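Local coordinates for protein MerB2 (Bacillus megaterium, PDB 5C17) that probably cleaves the carbon-mercury bond of organomercurials as an alkylmercury lyase, and in this crystal holds a mercury(II) ion in its active-site pocket, at residues L109-V114 with F200-K205; T126-E131 with Y170-E175; F31-G36 with L82-T87; K20-I25 with Q56-I61; I91-R96 with A115-H120. All blocks are in the same frame, centred on the assembly; numbering follows the deposited sequence.

Contact 1 (L109-V114 with F200-K205); sequences LSTALV and FGNELK
Lys-205 lies along the end of helix 103-113, its methylenes over Ala-112 and its ammonium at the carbonyl of Thr-111. Lys-205 CG starts the run 3.6 Å from Ala-112 CA; a bend at chi3 (147°) then brings Lys-205 NZ within 2.9 Å of Thr-111 O, a weak hydrogen bond. Lysine suits the place: its aliphatic part packs on backbone and, at about a right angle, on Val-114 CG2, while the charge meets the carbonyl end of a helix, which would probably attract it. Thr-111 O also accepts the backbone N of Val-114, the positive-phi residue of a Schellman motif. Thr-111 divides its two branches: the methyl CG2 rests 3.8 Å from Gly-201 C, while OG1 bonds to Leu-198 O. Glycine suits this place, since a beta carbon on Gly-201 would run into Thr-111 CB; without one, the two helical segments approach to 7.4 Å between axes, crossing at -46°. Ala-112 adds only a methyl at the close approach, and its CB touches Leu-204 CD2 at 3.8 Å. Beyond this junction, Phe-200 and Glu-203 lead helix 194-207 to Leu-7 of helix 5-17, while Leu-109 and Leu-113 carry helix 103-113 onto Phe-30 of helix 22-34.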
# COMPACT_ATOMS: atom_id res chain seq x y z
N LEU A 109 4.23 -4.84 1.19
CA LEU A 109 5.36 -4.00 1.58
C LEU A 109 6.49 -4.83 2.21
O LEU A 109 7.65 -4.48 2.09
CB LEU A 109 4.89 -2.88 2.50
CG LEU A 109 4.05 -1.79 1.83
CD1 LEU A 109 3.39 -0.91 2.87
CD2 LEU A 109 4.89 -0.96 0.88
N SER A 110 6.15 -5.90 2.91
CA SER A 110 7.16 -6.78 3.48
C SER A 110 8.06 -7.31 2.36
O SER A 110 9.29 -7.28 2.45
CB SER A 110 6.51 -7.95 4.23
OG SER A 110 7.48 -8.87 4.70
N THR A 111 7.43 -7.80 1.30
CA THR A 111 8.14 -8.33 0.16
C THR A 111 8.91 -7.23 -0.56
O THR A 111 10.09 -7.39 -0.86
CB THR A 111 7.14 -8.99 -0.79
OG1 THR A 111 6.48 -10.03 -0.08
CG2 THR A 111 7.84 -9.55 -2.03
N ALA A 112 8.25 -6.10 -0.81
CA ALA A 112 8.88 -5.04 -1.58
C ALA A 112 10.10 -4.45 -0.86
O ALA A 112 11.10 -4.11 -1.49
CB ALA A 112 7.87 -3.95 -1.89
N LEU A 113 10.00 -4.32 0.47
CA LEU A 113 11.07 -3.72 1.26
C LEU A 113 12.09 -4.75 1.76
O LEU A 113 13.08 -4.38 2.39
CB LEU A 113 10.48 -2.96 2.45
CG LEU A 113 9.64 -1.74 2.09
CD1 LEU A 113 8.91 -1.21 3.31
CD2 LEU A 113 10.53 -0.66 1.48
N VAL A 114 11.85 -6.02 1.42
CA VAL A 114 12.72 -7.12 1.82
C VAL A 114 12.95 -7.13 3.32
O VAL A 114 14.10 -7.03 3.80
CB VAL A 114 14.08 -7.08 1.10
CG1 VAL A 114 14.76 -8.44 1.21
CG2 VAL A 114 13.90 -6.67 -0.36
N PHE A 200 2.30 -10.18 -4.09
CA PHE A 200 2.05 -8.95 -4.82
C PHE A 200 3.23 -7.97 -4.72
O PHE A 200 3.41 -7.13 -5.58
CB PHE A 200 0.81 -8.25 -4.28
CG PHE A 200 -0.49 -8.73 -4.88
CD1 PHE A 200 -0.60 -9.97 -5.48
CD2 PHE A 200 -1.60 -7.92 -4.84
CE1 PHE A 200 -1.82 -10.39 -6.04
CE2 PHE A 200 -2.82 -8.32 -5.39
CZ PHE A 200 -2.92 -9.56 -5.98
N GLY A 201 4.05 -8.10 -3.69
CA GLY A 201 5.21 -7.24 -3.55
C GLY A 201 6.19 -7.41 -4.68
O GLY A 201 6.97 -6.50 -4.95
N ASN A 202 6.19 -8.58 -5.33
CA ASN A 202 7.01 -8.79 -6.52
C ASN A 202 6.72 -7.73 -7.58
O ASN A 202 7.64 -7.13 -8.16
CB ASN A 202 6.73 -10.16 -7.15
CG ASN A 202 7.28 -11.32 -6.33
OD1 ASN A 202 8.05 -11.13 -5.40
ND2 ASN A 202 6.89 -12.54 -6.69
N GLU A 203 5.44 -7.48 -7.82
CA GLU A 203 5.02 -6.58 -8.86
C GLU A 203 5.26 -5.12 -8.44
O GLU A 203 5.59 -4.28 -9.27
CB GLU A 203 3.55 -6.84 -9.22
CG GLU A 203 3.35 -8.05 -10.15
CD GLU A 203 3.43 -9.42 -9.46
OE1 GLU A 203 3.53 -10.43 -10.18
OE2 GLU A 203 3.35 -9.50 -8.21
N LEU A 204 5.11 -4.82 -7.15
CA LEU A 204 5.44 -3.49 -6.68
C LEU A 204 6.94 -3.22 -6.88
O LEU A 204 7.33 -2.13 -7.29
CB LEU A 204 5.08 -3.33 -5.21
CG LEU A 204 5.36 -1.96 -4.59
CD1 LEU A 204 4.68 -0.86 -5.37
CD2 LEU A 204 4.90 -1.96 -3.15
N LYS A 205 7.78 -4.20 -6.58
CA LYS A 205 9.22 -4.05 -6.81
C LYS A 205 9.55 -3.79 -8.27
O LYS A 205 10.39 -2.94 -8.58
CB LYS A 205 9.97 -5.30 -6.37
CG LYS A 205 10.28 -5.39 -4.93
CD LYS A 205 10.57 -6.85 -4.60
CE LYS A 205 11.60 -7.05 -3.52
NZ LYS A 205 11.63 -8.50 -3.10

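Contact 2 (T126-E131 with Y170-E175); sequences TGEPIE and YFSSVE
Apolar packing joins Ile-130 to Tyr-170: Ile-130 CD1 ends 3.6 Å from Tyr-170 CB, and CG2 of the same isoleucine stands over one face of the tyrosine ring. The extended end of Ile-130 (chi2 -179°) takes CD1 across the gap, so that this one branched side chain bridges two backbones that share no hydrogen bond. The tyrosine hydroxyl bonds elsewhere, to Thr-106 OG1. Polar interactions gather round Glu-128. Thr-126 OG1 accepts from Glu-128 N at 3.0 Å, closing an ST turn, and gives its own proton to Glu-128 OE2 at 2.7 Å on the anti lone pair. The same OE2 lies 3.4 Å from Ser-172 OG, at best a weak bond, because the serine proton may go to His-176 ND1 instead. An alanine at Glu-128 removes the carboxylate, which is likely to set Thr-126 OG1 free to turn and open a gap beside Ser-172 CB. Small Ser-172 leaves room for that carboxylate, and Ser-173 follows as N-cap of helix 174-183. Two antiparallel sheets thus meet: the ST turn lies in the connection between neighbouring strands 117-122 and 129-135 of the larger, and strand 169-171 is an outer strand of the smaller.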
# COMPACT_ATOMS: atom_id res chain seq x y z
N THR A 126 -15.98 -7.60 12.39
CA THR A 126 -16.18 -7.74 13.82
C THR A 126 -15.47 -6.72 14.68
O THR A 126 -15.79 -6.56 15.84
CB THR A 126 -15.71 -9.10 14.34
OG1 THR A 126 -14.29 -9.12 14.32
CG2 THR A 126 -16.30 -10.25 13.53
N GLY A 127 -14.47 -6.04 14.11
CA GLY A 127 -13.65 -5.12 14.88
C GLY A 127 -12.56 -5.78 15.71
O GLY A 127 -11.80 -5.10 16.39
N GLU A 128 -12.47 -7.10 15.67
CA GLU A 128 -11.49 -7.79 16.50
C GLU A 128 -10.07 -7.56 15.96
O GLU A 128 -9.88 -7.26 14.78
CB GLU A 128 -11.79 -9.28 16.55
CG GLU A 128 -11.43 -10.05 15.29
CD GLU A 128 -12.04 -11.44 15.31
OE1 GLU A 128 -11.35 -12.38 15.74
OE2 GLU A 128 -13.23 -11.57 14.96
N PRO A 129 -9.06 -7.71 16.84
CA PRO A 129 -7.68 -7.50 16.37
C PRO A 129 -7.20 -8.65 15.48
O PRO A 129 -7.55 -9.81 15.70
CB PRO A 129 -6.88 -7.43 17.68
CG PRO A 129 -7.71 -8.21 18.66
CD PRO A 129 -9.12 -7.99 18.28
N ILE A 130 -6.38 -8.30 14.50
CA ILE A 130 -5.71 -9.24 13.61
C ILE A 130 -4.21 -9.03 13.75
O ILE A 130 -3.75 -7.89 13.76
CB ILE A 130 -6.16 -8.99 12.16
CG1 ILE A 130 -7.65 -9.39 12.06
CG2 ILE A 130 -5.27 -9.74 11.14
CD1 ILE A 130 -8.24 -9.24 10.74
N GLU A 131 -3.48 -10.12 13.93
CA GLU A 131 -2.02 -10.08 14.02
C GLU A 131 -1.43 -11.07 13.03
O GLU A 131 -1.85 -12.23 12.97
CB GLU A 131 -1.56 -10.42 15.44
CG GLU A 131 -2.04 -9.39 16.45
CD GLU A 131 -1.27 -9.42 17.76
OE1 GLU A 131 -1.33 -8.42 18.49
OE2 GLU A 131 -0.61 -10.44 18.06
N TYR A 170 -9.21 -6.50 5.63
CA TYR A 170 -8.91 -7.74 6.35
C TYR A 170 -10.26 -8.20 6.92
O TYR A 170 -11.03 -7.43 7.40
CB TYR A 170 -7.95 -7.57 7.53
CG TYR A 170 -6.46 -7.80 7.26
CD1 TYR A 170 -5.98 -9.01 6.80
CD2 TYR A 170 -5.54 -6.82 7.53
CE1 TYR A 170 -4.65 -9.21 6.61
CE2 TYR A 170 -4.20 -7.02 7.31
CZ TYR A 170 -3.76 -8.22 6.84
OH TYR A 170 -2.45 -8.49 6.63
N PHE A 171 -10.47 -9.50 6.87
CA PHE A 171 -11.58 -10.16 7.53
C PHE A 171 -11.02 -11.31 8.40
O PHE A 171 -10.12 -12.02 8.02
CB PHE A 171 -12.69 -10.67 6.59
CG PHE A 171 -13.52 -9.56 6.02
CD1 PHE A 171 -14.38 -8.84 6.82
CD2 PHE A 171 -13.39 -9.17 4.69
CE1 PHE A 171 -15.10 -7.79 6.32
CE2 PHE A 171 -14.13 -8.11 4.18
CZ PHE A 171 -14.98 -7.44 5.01
N SER A 172 -11.62 -11.49 9.56
CA SER A 172 -11.20 -12.53 10.49
C SER A 172 -11.44 -13.94 9.96
O SER A 172 -10.83 -14.88 10.44
CB SER A 172 -11.94 -12.35 11.80
OG SER A 172 -13.33 -12.17 11.59
N SER A 173 -12.36 -14.08 9.01
CA SER A 173 -12.68 -15.36 8.38
C SER A 173 -13.48 -15.09 7.12
O SER A 173 -14.05 -14.01 6.95
CB SER A 173 -13.52 -16.24 9.30
OG SER A 173 -14.81 -15.68 9.47
N VAL A 174 -13.58 -16.10 6.26
CA VAL A 174 -14.46 -15.99 5.10
C VAL A 174 -15.92 -15.87 5.55
O VAL A 174 -16.71 -15.15 4.95
CB VAL A 174 -14.28 -17.19 4.14
CG1 VAL A 174 -15.31 -17.12 3.00
CG2 VAL A 174 -12.85 -17.21 3.57
N GLU A 175 -16.28 -16.60 6.61
CA GLU A 175 -17.64 -16.55 7.11
C GLU A 175 -17.99 -15.12 7.54
O GLU A 175 -19.08 -14.64 7.28
CB GLU A 175 -17.82 -17.56 8.24
CG GLU A 175 -17.71 -19.04 7.81
CD GLU A 175 -16.31 -19.49 7.42
OE1 GLU A 175 -15.32 -18.99 7.99
OE2 GLU A 175 -16.21 -20.37 6.53

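Contact 3 (F31-G36 with L82-T87); sequences FSIRDG and LSIIPT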
# COMPACT_ATOMS: atom_id res chain seq x y z
N PHE A 31 11.36 5.32 -0.38
CA PHE A 31 12.43 4.86 0.48
C PHE A 31 12.71 5.85 1.64
O PHE A 31 13.19 5.46 2.69
CB PHE A 31 13.66 4.50 -0.36
CG PHE A 31 13.42 3.31 -1.29
CD1 PHE A 31 13.09 2.07 -0.77
CD2 PHE A 31 13.49 3.45 -2.67
CE1 PHE A 31 12.84 0.99 -1.60
CE2 PHE A 31 13.25 2.36 -3.51
CZ PHE A 31 12.92 1.14 -2.97
N SER A 32 12.35 7.13 1.47
CA SER A 32 12.42 8.08 2.59
C SER A 32 11.35 7.75 3.65
O SER A 32 11.64 7.75 4.84
CB SER A 32 12.25 9.51 2.07
OG SER A 32 12.41 10.44 3.11
N ILE A 33 10.13 7.47 3.21
CA ILE A 33 9.06 7.07 4.12
C ILE A 33 9.48 5.80 4.88
O ILE A 33 9.24 5.69 6.08
CB ILE A 33 7.74 6.84 3.35
CG1 ILE A 33 7.26 8.15 2.67
CG2 ILE A 33 6.65 6.30 4.26
CD1 ILE A 33 7.12 9.34 3.59
N ARG A 34 10.09 4.85 4.17
CA ARG A 34 10.61 3.63 4.79
C ARG A 34 11.52 3.97 5.96
O ARG A 34 11.52 3.30 6.99
CB ARG A 34 11.39 2.80 3.77
CG ARG A 34 12.08 1.55 4.34
CD ARG A 34 13.22 1.10 3.43
NE ARG A 34 14.26 2.12 3.30
CZ ARG A 34 15.23 2.08 2.39
NH1 ARG A 34 15.31 1.07 1.55
NH2 ARG A 34 16.13 3.05 2.34
N ASP A 35 12.29 5.04 5.79
CA ASP A 35 13.27 5.46 6.78
C ASP A 35 12.66 6.40 7.82
O ASP A 35 13.38 6.95 8.65
CB ASP A 35 14.45 6.15 6.07
CG ASP A 35 15.27 5.20 5.21
OD1 ASP A 35 15.19 3.97 5.43
OD2 ASP A 35 16.00 5.67 4.30
N GLY A 36 11.35 6.59 7.78
CA GLY A 36 10.63 7.40 8.76
C GLY A 36 10.71 8.90 8.52
O GLY A 36 10.40 9.70 9.41
N LEU A 82 2.59 2.84 1.88
CA LEU A 82 3.39 2.97 3.08
C LEU A 82 3.22 4.38 3.66
O LEU A 82 3.26 5.35 2.93
CB LEU A 82 4.85 2.74 2.72
CG LEU A 82 5.86 2.73 3.87
CD1 LEU A 82 5.60 1.59 4.84
CD2 LEU A 82 7.28 2.66 3.31
N SER A 83 3.08 4.47 4.98
CA SER A 83 2.75 5.73 5.64
C SER A 83 3.49 5.92 6.95
O SER A 83 3.62 4.99 7.75
CB SER A 83 1.24 5.75 5.94
OG SER A 83 0.84 6.94 6.58
N ILE A 84 3.96 7.15 7.19
CA ILE A 84 4.48 7.44 8.52
C ILE A 84 3.36 7.84 9.47
O ILE A 84 3.51 7.70 10.68
CB ILE A 84 5.64 8.48 8.51
CG1 ILE A 84 5.17 9.85 8.00
CG2 ILE A 84 6.77 7.96 7.67
CD1 ILE A 84 6.21 10.94 8.14
N ILE A 85 2.22 8.30 8.94
CA ILE A 85 1.11 8.71 9.79
C ILE A 85 0.12 7.56 9.98
O ILE A 85 0.02 6.67 9.12
CB ILE A 85 0.41 9.99 9.27
CG1 ILE A 85 -0.14 9.80 7.86
CG2 ILE A 85 1.38 11.18 9.34
CD1 ILE A 85 -1.08 10.93 7.40
N PRO A 86 -0.60 7.53 11.12
CA PRO A 86 -1.39 6.35 11.48
C PRO A 86 -2.50 5.97 10.52
O PRO A 86 -3.15 6.80 9.88
CB PRO A 86 -2.00 6.73 12.84
CG PRO A 86 -1.09 7.74 13.38
CD PRO A 86 -0.60 8.53 12.20
N THR A 87 -2.70 4.66 10.44
CA THR A 87 -3.85 4.05 9.82
C THR A 87 -4.25 2.89 10.73
O THR A 87 -3.61 2.64 11.75
CB THR A 87 -3.54 3.49 8.44
OG1 THR A 87 -2.74 2.32 8.59
CG2 THR A 87 -2.82 4.51 7.56
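A Schellman motif closes helix 22-34 where Ile-33, in the last turn, packs against Leu-82 of the large antiparallel sheet and Ile-84 just past the end of its strand. Gly-36, with positive phi, is its C-prime residue: Gly-36 N returns to Ile-33 O at 2.9 Å, and Gln-37 N to Ser-32 O, a backbone turn that glycine adopts without strain. Ile-33 turns CG2, anti to the backbone N, toward the strand. This methyl meets Leu-82 CG at 3.7 Å and Ile-84 CG2 at 3.8 Å, and the Ile-33 and Leu-82 side chains overlap while pointing opposite ways. The fit owes much to branching: Ile-84 CG2 also touches Gly-36 CA, and Leu-82 CD2 reaches beyond Ile-33 to within 3.7 Å of Arg-34 N. Ile-84 was modelled in two conformers, so its share holds for one of them. Arg-34, likewise with two conformers, places CB near Leu-82 CD2 and turns its charged end away; in the conformer described it grips the carboxylate side-on, Arg-34 NE to Asp-35 OD1 at 3.0 Å and Arg-34 NH2 to Asp-35 OD2 at 3.3 Å. Phe-31 CB lies over one face of the guanidinium. Charge therefore stays at the outer side of the contact, while carbon fills its inner side. Ser-83 points away and gives its hydroxyl proton to Ile-85 O at 2.7 Å, where strand 82-83 ends. Leu-82 and Ile-84 both continue onto Leu-98 of strand 96-100, and Leu-82 also onto Leu-109: this is alpha-on-beta packing, a helix end laid against one sheet face.

Contact 4 (K20-I25 with Q56-I61); sequences KESVPI and QSVVKI
Ile-25 and Val-58 form the close part of this meeting between helix 22-34 and helix 52-64. The delta methyl of Ile-25 fits against the branch point of the valine, with CD1 3.7 Å from Val-58 CG1 and 3.8 Å from Val-58 CB, the two side chains crossing obliquely. CG1 of Ile-25 stands anti to the carbonyl carbon (chi1 -72°), which carries CD1 across to Val-58 and leaves CG2 to face Val-59, whose CG2 is 4.3 Å away. Towards the start of helix 22-34 the fit slackens. Ser-22 OG is 4.0 Å from Val-58 CG1, but its hydrogen bond goes to Pro-19 O, and toward the valine it makes only a loose contact. Glu-21, the N-cap residue, has its CB 4.4 Å from Val-58 CG2, and its carboxylate leads away; an acid fits such a partly exposed helix start, where it need not enter the apolar interior. Around the tight side, Ile-50 and Leu-62 also touch Ile-25, and Leu-44 of helix 41-48 touches Val-59. No hydrogen bond or charge pair spans the two segments, so that here the two helices are probably held by fitted branched side chains and the exclusion of water.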
# COMPACT_ATOMS: atom_id res chain seq x y z
N LYS A 20 7.29 10.65 -17.28
CA LYS A 20 8.58 9.92 -17.37
C LYS A 20 9.44 9.90 -16.10
O LYS A 20 10.16 8.92 -15.85
CB LYS A 20 9.42 10.45 -18.54
CG LYS A 20 8.88 10.08 -19.92
CD LYS A 20 9.78 10.59 -21.04
CE LYS A 20 9.06 10.58 -22.38
NZ LYS A 20 9.71 9.70 -23.40
N GLU A 21 9.39 10.98 -15.31
CA GLU A 21 10.21 11.09 -14.09
C GLU A 21 9.47 10.53 -12.86
O GLU A 21 9.93 10.69 -11.73
CB GLU A 21 10.63 12.53 -13.83
CG GLU A 21 11.53 13.14 -14.93
CD GLU A 21 12.95 12.52 -15.06
OE1 GLU A 21 13.32 11.58 -14.33
OE2 GLU A 21 13.71 12.99 -15.93
N SER A 22 8.38 9.82 -13.09
CA SER A 22 7.61 9.30 -11.97
C SER A 22 8.38 8.30 -11.12
O SER A 22 8.29 8.32 -9.89
CB SER A 22 6.31 8.67 -12.44
OG SER A 22 5.43 9.66 -12.95
N VAL A 23 9.11 7.38 -11.75
CA VAL A 23 9.78 6.34 -10.97
C VAL A 23 10.93 6.89 -10.12
O VAL A 23 11.01 6.59 -8.93
CB VAL A 23 10.19 5.11 -11.82
CG1 VAL A 23 11.05 4.15 -11.00
CG2 VAL A 23 8.96 4.40 -12.31
N PRO A 24 11.81 7.74 -10.69
CA PRO A 24 12.83 8.33 -9.81
C PRO A 24 12.24 9.07 -8.60
O PRO A 24 12.74 8.94 -7.47
CB PRO A 24 13.58 9.30 -10.75
CG PRO A 24 13.44 8.65 -12.10
CD PRO A 24 12.04 8.07 -12.10
N ILE A 25 11.17 9.81 -8.82
CA ILE A 25 10.52 10.56 -7.75
C ILE A 25 9.83 9.64 -6.74
O ILE A 25 10.01 9.79 -5.53
CB ILE A 25 9.59 11.65 -8.34
CG1 ILE A 25 10.44 12.77 -8.95
CG2 ILE A 25 8.63 12.20 -7.28
CD1 ILE A 25 9.69 13.70 -9.86
N GLN A 56 7.52 19.58 -9.50
CA GLN A 56 6.23 20.12 -9.11
C GLN A 56 5.08 19.43 -9.85
O GLN A 56 4.09 19.03 -9.23
CB GLN A 56 6.22 21.62 -9.38
CG GLN A 56 4.86 22.31 -9.24
CD GLN A 56 4.98 23.83 -9.43
OE1 GLN A 56 4.71 24.61 -8.51
NE2 GLN A 56 5.40 24.25 -10.62
N SER A 57 5.21 19.28 -11.16
CA SER A 57 4.12 18.72 -11.94
C SER A 57 3.93 17.23 -11.69
O SER A 57 2.79 16.75 -11.63
CB SER A 57 4.29 19.02 -13.43
OG SER A 57 5.45 18.41 -13.96
N VAL A 58 5.03 16.50 -11.52
CA VAL A 58 4.93 15.08 -11.24
C VAL A 58 4.32 14.86 -9.85
O VAL A 58 3.42 14.04 -9.69
CB VAL A 58 6.29 14.39 -11.33
CG1 VAL A 58 6.20 12.96 -10.84
CG2 VAL A 58 6.81 14.44 -12.77
N VAL A 59 4.80 15.59 -8.85
CA VAL A 59 4.23 15.48 -7.51
C VAL A 59 2.72 15.80 -7.52
O VAL A 59 1.92 15.09 -6.88
CB VAL A 59 4.98 16.35 -6.51
CG1 VAL A 59 4.23 16.49 -5.19
CG2 VAL A 59 6.39 15.77 -6.27
N LYS A 60 2.31 16.82 -8.27
CA LYS A 60 0.89 17.16 -8.39
C LYS A 60 0.08 15.97 -8.91
O LYS A 60 -0.97 15.64 -8.36
CB LYS A 60 0.69 18.37 -9.30
CG LYS A 60 -0.76 18.79 -9.49
CD LYS A 60 -0.91 20.05 -10.33
CE LYS A 60 -2.37 20.48 -10.40
NZ LYS A 60 -2.51 21.83 -11.02
N ILE A 61 0.58 15.31 -9.96
CA ILE A 61 -0.12 14.16 -10.54
C ILE A 61 -0.18 13.01 -9.54
O ILE A 61 -1.24 12.38 -9.37
CB ILE A 61 0.55 13.71 -11.85
CG1 ILE A 61 0.19 14.70 -12.96
CG2 ILE A 61 0.10 12.30 -12.25
CD1 ILE A 61 1.09 14.61 -14.17

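Contact 5 (I91-R96 with A115-H120); sequences IHLGGR and ADVDIH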
# COMPACT_ATOMS: atom_id res chain seq x y z
N ILE A 91 2.41 -1.52 11.01
CA ILE A 91 3.47 -2.44 10.59
C ILE A 91 4.79 -2.07 11.23
O ILE A 91 5.28 -0.96 11.10
CB ILE A 91 3.58 -2.54 9.06
CG1 ILE A 91 3.85 -1.18 8.42
CG2 ILE A 91 2.29 -3.11 8.51
CD1 ILE A 91 4.17 -1.28 6.95
N HIS A 92 5.38 -3.04 11.92
CA HIS A 92 6.70 -2.84 12.49
C HIS A 92 7.70 -3.47 11.53
O HIS A 92 7.64 -4.67 11.28
CB HIS A 92 6.80 -3.49 13.87
CG HIS A 92 8.01 -3.07 14.62
ND1 HIS A 92 8.09 -1.86 15.28
CD2 HIS A 92 9.21 -3.68 14.79
CE1 HIS A 92 9.29 -1.75 15.84
NE2 HIS A 92 9.98 -2.84 15.56
N LEU A 93 8.59 -2.64 11.00
CA LEU A 93 9.42 -3.00 9.87
C LEU A 93 10.72 -2.19 9.94
O LEU A 93 10.68 -0.97 10.05
CB LEU A 93 8.66 -2.66 8.58
CG LEU A 93 9.22 -3.07 7.23
CD1 LEU A 93 8.09 -3.03 6.22
CD2 LEU A 93 10.37 -2.18 6.78
N GLY A 94 11.87 -2.86 9.86
CA GLY A 94 13.16 -2.18 9.87
C GLY A 94 13.41 -1.40 11.14
O GLY A 94 14.07 -0.35 11.13
N GLY A 95 12.87 -1.90 12.25
CA GLY A 95 13.10 -1.31 13.55
C GLY A 95 12.21 -0.12 13.88
O GLY A 95 12.39 0.51 14.92
N ARG A 96 11.24 0.18 13.02
CA ARG A 96 10.33 1.29 13.28
C ARG A 96 8.87 0.94 13.05
O ARG A 96 8.54 -0.02 12.34
CB ARG A 96 10.69 2.51 12.45
CG ARG A 96 10.91 2.23 11.00
CD ARG A 96 11.19 3.52 10.22
NE ARG A 96 12.20 4.36 10.84
CZ ARG A 96 13.51 4.28 10.62
NH1 ARG A 96 14.33 5.11 11.24
NH2 ARG A 96 14.00 3.37 9.78
N ALA A 115 11.86 -7.22 4.07
CA ALA A 115 11.91 -6.98 5.49
C ALA A 115 10.89 -7.82 6.23
O ALA A 115 9.73 -7.84 5.86
CB ALA A 115 11.64 -5.51 5.76
N ASP A 116 11.31 -8.48 7.30
CA ASP A 116 10.35 -9.09 8.20
C ASP A 116 9.39 -8.01 8.71
O ASP A 116 9.77 -6.85 8.86
CB ASP A 116 11.04 -9.71 9.41
CG ASP A 116 11.81 -10.98 9.07
OD1 ASP A 116 11.78 -11.42 7.91
OD2 ASP A 116 12.40 -11.54 10.01
N VAL A 117 8.15 -8.39 9.00
CA VAL A 117 7.20 -7.45 9.54
C VAL A 117 6.35 -8.08 10.63
O VAL A 117 6.17 -9.30 10.67
CB VAL A 117 6.27 -6.85 8.45
CG1 VAL A 117 7.08 -6.08 7.43
CG2 VAL A 117 5.44 -7.93 7.78
N ASP A 118 5.86 -7.22 11.52
CA ASP A 118 4.79 -7.56 12.45
C ASP A 118 3.66 -6.62 12.08
O ASP A 118 3.83 -5.41 12.08
CB ASP A 118 5.17 -7.31 13.92
CG ASP A 118 6.32 -8.17 14.42
OD1 ASP A 118 6.78 -9.08 13.72
OD2 ASP A 118 6.74 -7.94 15.57
N ILE A 119 2.49 -7.19 11.83
CA ILE A 119 1.31 -6.46 11.39
C ILE A 119 0.23 -6.56 12.45
O ILE A 119 -0.06 -7.65 12.95
CB ILE A 119 0.74 -7.09 10.07
CG1 ILE A 119 1.79 -7.02 8.96
CG2 ILE A 119 -0.59 -6.42 9.65
CD1 ILE A 119 1.56 -8.01 7.85
N HIS A 120 -0.38 -5.41 12.76
CA HIS A 120 -1.57 -5.37 13.60
C HIS A 120 -2.65 -4.62 12.85
O HIS A 120 -2.41 -3.52 12.35
CB HIS A 120 -1.29 -4.71 14.95
CG HIS A 120 -2.41 -4.83 15.93
ND1 HIS A 120 -3.56 -4.08 15.85
CD2 HIS A 120 -2.57 -5.63 17.02
CE1 HIS A 120 -4.38 -4.41 16.83
NE2 HIS A 120 -3.79 -5.34 17.57
O HOH W 1 12.11 -5.73 9.62
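Ile-91 to Leu-93 and Val-117 to His-120 run antiparallel as neighbouring strands of the large sheet. His-92 and Asp-118 form a hydrogen-bonded pair: His-92 N gives to Asp-118 O at 2.8 Å (170°), and Asp-118 N gives to His-92 O at 3.1 Å (159°), both in the carbonyl plane. Each oxygen takes a second, weaker contact from an alpha carbon: Ile-91 CA lies 3.3 Å from Asp-118 O, and Val-117 CA 3.3 Å from His-92 O. The flanking strands serve the alternate residues, Leu-98 bonding with Ile-91, Val-134 with Val-117 and Val-132 with Ile-119. Polar ends are matched as well: Asp-118 OD1 makes a salt bridge with Arg-135, Asp-116 OD1 takes the N of Asn-136, and Ala-115 O takes the hydroxyl of Ser-110. At the strand end, Leu-93 and Arg-96 exchange backbone bonds in a type I' turn, whose positive phi values Gly-94 and Gly-95 accept easily. On the face turned to helix 103-113, Ile-91 CG2 lies 4.0 Å from Ile-119 CG1, pointing the same way. Leu-93, CG anti to the backbone N (chi1 -173°), passes CD2 to Ala-115 CB at 3.7 Å and lies beside Val-117, which has two conformers. Putting an alanine at Leu-93 is likely to open a gap between Ala-115, Val-117 and Leu-113 of the helix. Past this leucine a water bridges the two segments, accepting from Gly-94 N at 2.9 Å and donating to Asp-116 O at 2.7 Å.

How the contacts relate
Contacts 2, 3 and 5 all reach the large antiparallel sheet, yet only contact 5 is knit by backbone bonds between adjacent strands. Contacts 3 and 4 share helix 22-34, one at its C-terminal and the other at its N-terminal end; both rest on aliphatic packing, although contact 3 has a charged outer side. Leu-109 and Leu-113 tie contact 1 to contacts 3 and 5, so these three surround a common apolar centre nearer the middle of the chain. Contacts 2 and 4 are buried locally but lie on opposite sides of that middle, their centres 37 Å apart. Lysine and carboxylate groups enter contacts 1 and 2, whereas contact 4 has no polar bond across it.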